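Local coordinates for Low molecular weight protein-tyrosine-phosphatase yfkJ (Bacillus subtilis, PDB 4ETM), which removes phosphate from phosphotyrosine residues of proteins as a low molecular weight tyrosine phosphatase and takes part in resistance to ethanol stress, at residues T72-I75 / L76-E79; H124-L128 / L129-E133. One frame throughout, in Å; residues are numbered along the deposited sequence.

Contact 1 (T72-I75 / L76-E79)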
# COMPACT_ATOMS: atom_id res chain seq x y z
N THR A 72 2.51 19.21 13.45
CA THR A 72 3.71 19.25 12.63
C THR A 72 4.36 20.64 12.70
O THR A 72 5.58 20.74 12.76
CB THR A 72 3.43 18.82 11.17
OG1 THR A 72 3.19 17.41 11.14
CG2 THR A 72 4.60 19.16 10.26
N GLN A 73 3.55 21.69 12.71
CA GLN A 73 4.09 23.04 12.88
C GLN A 73 4.84 23.14 14.20
O GLN A 73 5.92 23.72 14.26
CB GLN A 73 2.99 24.10 12.80
CG GLN A 73 2.34 24.22 11.43
CD GLN A 73 1.50 25.48 11.30
OE1 GLN A 73 1.79 26.49 11.93
NE2 GLN A 73 0.45 25.42 10.48
N GLU A 74 4.26 22.57 15.25
CA GLU A 74 4.88 22.63 16.57
C GLU A 74 6.20 21.89 16.62
O GLU A 74 7.17 22.39 17.18
CB GLU A 74 3.94 22.10 17.65
CG GLU A 74 2.82 23.04 18.01
CD GLU A 74 2.24 22.73 19.37
OE1 GLU A 74 1.22 22.00 19.43
OE2 GLU A 74 2.81 23.20 20.38
N ILE A 75 6.22 20.70 16.01
CA ILE A 75 7.44 19.92 15.93
C ILE A 75 8.51 20.75 15.23
O ILE A 75 9.61 20.90 15.74
CB ILE A 75 7.24 18.61 15.15
CG1 ILE A 75 6.47 17.60 16.01
CG2 ILE A 75 8.58 18.04 14.70
CD1 ILE A 75 7.21 17.14 17.24
N LEU A 76 8.16 21.29 14.06
CA LEU A 76 9.12 22.05 13.26
C LEU A 76 9.62 23.29 14.00
O LEU A 76 10.82 23.58 13.97
CB LEU A 76 8.55 22.38 11.87
CG LEU A 76 8.29 21.16 10.97
CD1 LEU A 76 7.71 21.54 9.61
CD2 LEU A 76 9.56 20.34 10.78
N ARG A 77 8.73 23.98 14.70
CA ARG A 77 9.15 25.12 15.50
C ARG A 77 10.20 24.69 16.53
O ARG A 77 11.19 25.38 16.73
CB ARG A 77 7.97 25.76 16.22
CG ARG A 77 7.06 26.56 15.32
CD ARG A 77 6.02 27.33 16.12
NE ARG A 77 4.86 27.66 15.31
CZ ARG A 77 3.71 26.99 15.35
NH1 ARG A 77 3.56 25.97 16.19
NH2 ARG A 77 2.70 27.35 14.56
N ARG A 78 9.96 23.54 17.17
CA ARG A 78 10.89 23.03 18.16
C ARG A 78 12.25 22.78 17.54
O ARG A 78 13.29 23.12 18.11
CB ARG A 78 10.39 21.74 18.79
CG ARG A 78 11.51 20.99 19.48
CD ARG A 78 11.03 19.76 20.17
NE ARG A 78 11.05 18.57 19.33
CZ ARG A 78 10.37 17.47 19.63
NH1 ARG A 78 9.62 17.47 20.73
NH2 ARG A 78 10.42 16.40 18.86
N GLU A 79 12.24 22.19 16.35
CA GLU A 79 13.48 21.87 15.67
C GLU A 79 14.09 23.11 15.02
O GLU A 79 15.15 23.03 14.41
CB GLU A 79 13.24 20.80 14.61
CG GLU A 79 12.57 19.54 15.15
CD GLU A 79 13.52 18.67 15.95
OE1 GLU A 79 14.71 18.60 15.58
OE2 GLU A 79 13.07 18.07 16.96

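Contact 2 (H124-L128 / L129-E133)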
# COMPACT_ATOMS: atom_id res chain seq x y z
N HIS A 124 11.01 3.73 -8.64
CA HIS A 124 11.58 4.77 -7.79
C HIS A 124 10.68 5.13 -6.59
O HIS A 124 10.92 6.10 -5.89
CB HIS A 124 11.87 6.02 -8.62
CG HIS A 124 10.65 6.61 -9.27
ND1 HIS A 124 9.71 5.83 -9.92
CD2 HIS A 124 10.24 7.89 -9.40
CE1 HIS A 124 8.76 6.61 -10.40
NE2 HIS A 124 9.06 7.87 -10.10
N ILE A 125 9.65 4.33 -6.36
CA ILE A 125 8.73 4.59 -5.26
C ILE A 125 9.05 3.66 -4.10
O ILE A 125 8.87 2.45 -4.21
CB ILE A 125 7.26 4.38 -5.71
CG1 ILE A 125 6.96 5.24 -6.94
CG2 ILE A 125 6.29 4.67 -4.58
CD1 ILE A 125 5.58 5.06 -7.50
N LYS A 126 9.55 4.22 -3.00
CA LYS A 126 9.91 3.43 -1.82
C LYS A 126 9.38 4.09 -0.55
O LYS A 126 9.03 5.28 -0.56
CB LYS A 126 11.44 3.28 -1.73
CG LYS A 126 12.06 2.50 -2.89
CD LYS A 126 13.52 2.20 -2.61
CE LYS A 126 14.11 1.22 -3.63
NZ LYS A 126 14.09 1.75 -5.02
N ARG A 127 9.27 3.32 0.54
CA ARG A 127 8.92 3.89 1.84
C ARG A 127 10.13 4.57 2.49
O ARG A 127 11.27 4.12 2.31
CB ARG A 127 8.36 2.83 2.80
CG ARG A 127 6.97 2.35 2.46
CD ARG A 127 6.48 1.32 3.47
NE ARG A 127 7.34 0.14 3.51
CZ ARG A 127 7.03 -0.98 4.16
NH1 ARG A 127 5.88 -1.05 4.81
NH2 ARG A 127 7.86 -2.02 4.15
N LEU A 128 9.88 5.64 3.23
CA LEU A 128 10.96 6.33 3.97
C LEU A 128 11.76 5.36 4.82
O LEU A 128 12.99 5.36 4.77
CB LEU A 128 10.39 7.43 4.86
CG LEU A 128 11.42 8.23 5.64
CD1 LEU A 128 12.38 8.97 4.70
CD2 LEU A 128 10.70 9.18 6.59
N LEU A 129 11.08 4.51 5.59
CA LEU A 129 11.79 3.62 6.49
C LEU A 129 12.44 2.39 5.81
O LEU A 129 13.12 1.60 6.47
CB LEU A 129 10.92 3.20 7.67
CG LEU A 129 10.42 4.36 8.52
CD1 LEU A 129 9.53 3.84 9.65
CD2 LEU A 129 11.61 5.14 9.07
N ASP A 130 12.23 2.25 4.50
CA ASP A 130 12.96 1.26 3.70
C ASP A 130 14.46 1.63 3.71
O ASP A 130 15.33 0.76 3.59
CB ASP A 130 12.43 1.19 2.24
CG ASP A 130 11.03 0.57 2.13
OD1 ASP A 130 10.52 -0.01 3.11
OD2 ASP A 130 10.42 0.65 1.03
N TYR A 131 14.75 2.91 3.89
CA TYR A 131 16.14 3.38 3.91
C TYR A 131 16.83 3.21 5.26
O TYR A 131 18.05 3.31 5.36
CB TYR A 131 16.23 4.83 3.46
CG TYR A 131 15.86 5.01 2.01
CD1 TYR A 131 16.83 4.94 1.02
CD2 TYR A 131 14.54 5.19 1.64
CE1 TYR A 131 16.49 5.10 -0.31
CE2 TYR A 131 14.20 5.35 0.32
CZ TYR A 131 15.17 5.30 -0.65
OH TYR A 131 14.82 5.45 -1.97
N VAL A 132 16.04 3.00 6.31
CA VAL A 132 16.60 2.72 7.62
C VAL A 132 16.80 1.22 7.70
O VAL A 132 15.92 0.47 8.11
CB VAL A 132 15.65 3.18 8.74
CG1 VAL A 132 16.25 2.90 10.11
CG2 VAL A 132 15.33 4.65 8.58
N GLU A 133 17.97 0.77 7.25
CA GLU A 133 18.25 -0.65 7.21
C GLU A 133 19.09 -1.01 8.42
O GLU A 133 20.28 -0.67 8.48
CB GLU A 133 18.98 -1.03 5.92
O HOH W 1 12.90 6.08 -3.93
O HOH W 2 10.07 -2.58 2.24

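Contact 1 (T72-I75 / L76-E79)
The side chain of R77 runs back along the helix over Q73, four residues earlier. Extended from CG to NE, it carries its guanidinium a full turn toward the helix start. The guanidinium meets the Q73 amide with the two planes 58° apart. OE1 of Q73 lies 2.9 Å from NH2 of R77, but the angle is poor for a hydrogen bond. NE2 of Q73 bonds to the backbone oxygen of P68. E74 reaches the same guanidinium with its aliphatic part. Its CG sits at the guanidinium edge, in plane, 3.5 Å from NH1 of R77. The E74 carboxylate stays apart, with OE2 5.1 Å from NH1 of R77.

All this lies on the last turns of helix 70-78. Regular i to i+4 backbone bonds hold it, from L76 N to T72 O (2.9 Å) through E79 N to I75 O (3.0 Å). The helix packs against helices 31-45 and 149-170.

I75 and R78 lie side by side and point the same way. CD1 of I75 sits over one face of the R78 guanidinium, toward its rim, 3.7 Å from NH2. The R78 chain leaves with CG anti to the backbone N (chi1 162°) and then bends at chi3. NE of R78 makes a salt bridge to OE2 of E79 at 3.2 Å, in the guanidinium plane and on the anti side of the carboxylate. NH1 of R78 has a second carboxylate partner in E150.

T72 and L76 also run alongside each other, and CG2 of T72 touches CD1 of L76 at 4.0 Å. L76 packs on A37 and I38, while OG1 of T72 bonds to the backbone oxygen of C30. This bond ties the helix to the CX5R phosphate-binding P-loop from C25 to R31, next to R31.

Contact 2 (H124-L128 / L129-E133)
D130 grips R127 with both carboxylate oxygens. OD2 accepts the backbone N-H of R127 at 2.9 Å and is met from above the carboxylate plane. OD1 takes NE of R127 on its syn side at 3.2 Å, forming a salt bridge. The guanidinium and carboxylate planes stand 69° apart, and the NH2 bond to OD1 is weak. The bend of R127 at chi3 (-60°) turns the guanidinium toward this oxygen. NH1 of R127 has its own salt bridge, to D139.

Two backbone bonds close the tight 3-10 turn after the strand. D130 N donates to R127 O at 3.0 Å, and Y131 N donates to L128 O at 3.1 Å. The same L128 O also lies at the ring edge of Y131, with CD2 3.5 Å away.

Two waters add bridges. One links R127 NH2 and D130 OD1. The other joins Y131 OH to H124 O, which accepts from it.

K126 and Y131 meet by van der Waals packing and cross at about a right angle. The aliphatic CD of K126 lies 3.6 Å from OH of Y131.

Strand 125-127 is the outermost strand on one side of the parallel sheet. Backbone bonds from H124, K126 and L128 to I102 and A104 join it to strand 101-104. I125 and R127 pack on helix 107-117, whereas L128 and Y131 pack on helix 149-170.

Overall arrangement
Contacts 1 and 2 do not touch. Their centres are 23 Å apart and their nearest atoms about 12 Å. Contact 1 is a helical segment, and contact 2 is the turn leaving an outermost sheet strand. Helix 149-170 packs against both. Each also comes near the catalytic site. The side chain of T72 is about 7 Å from that of R31 and about 8 Å from that of the nucleophile C25. The side chain of L128 in contact 2 is about 8 Å from that of R31 and about 9 Å from that of C25. Further along the chain from contact 2 comes D142, the proton donor.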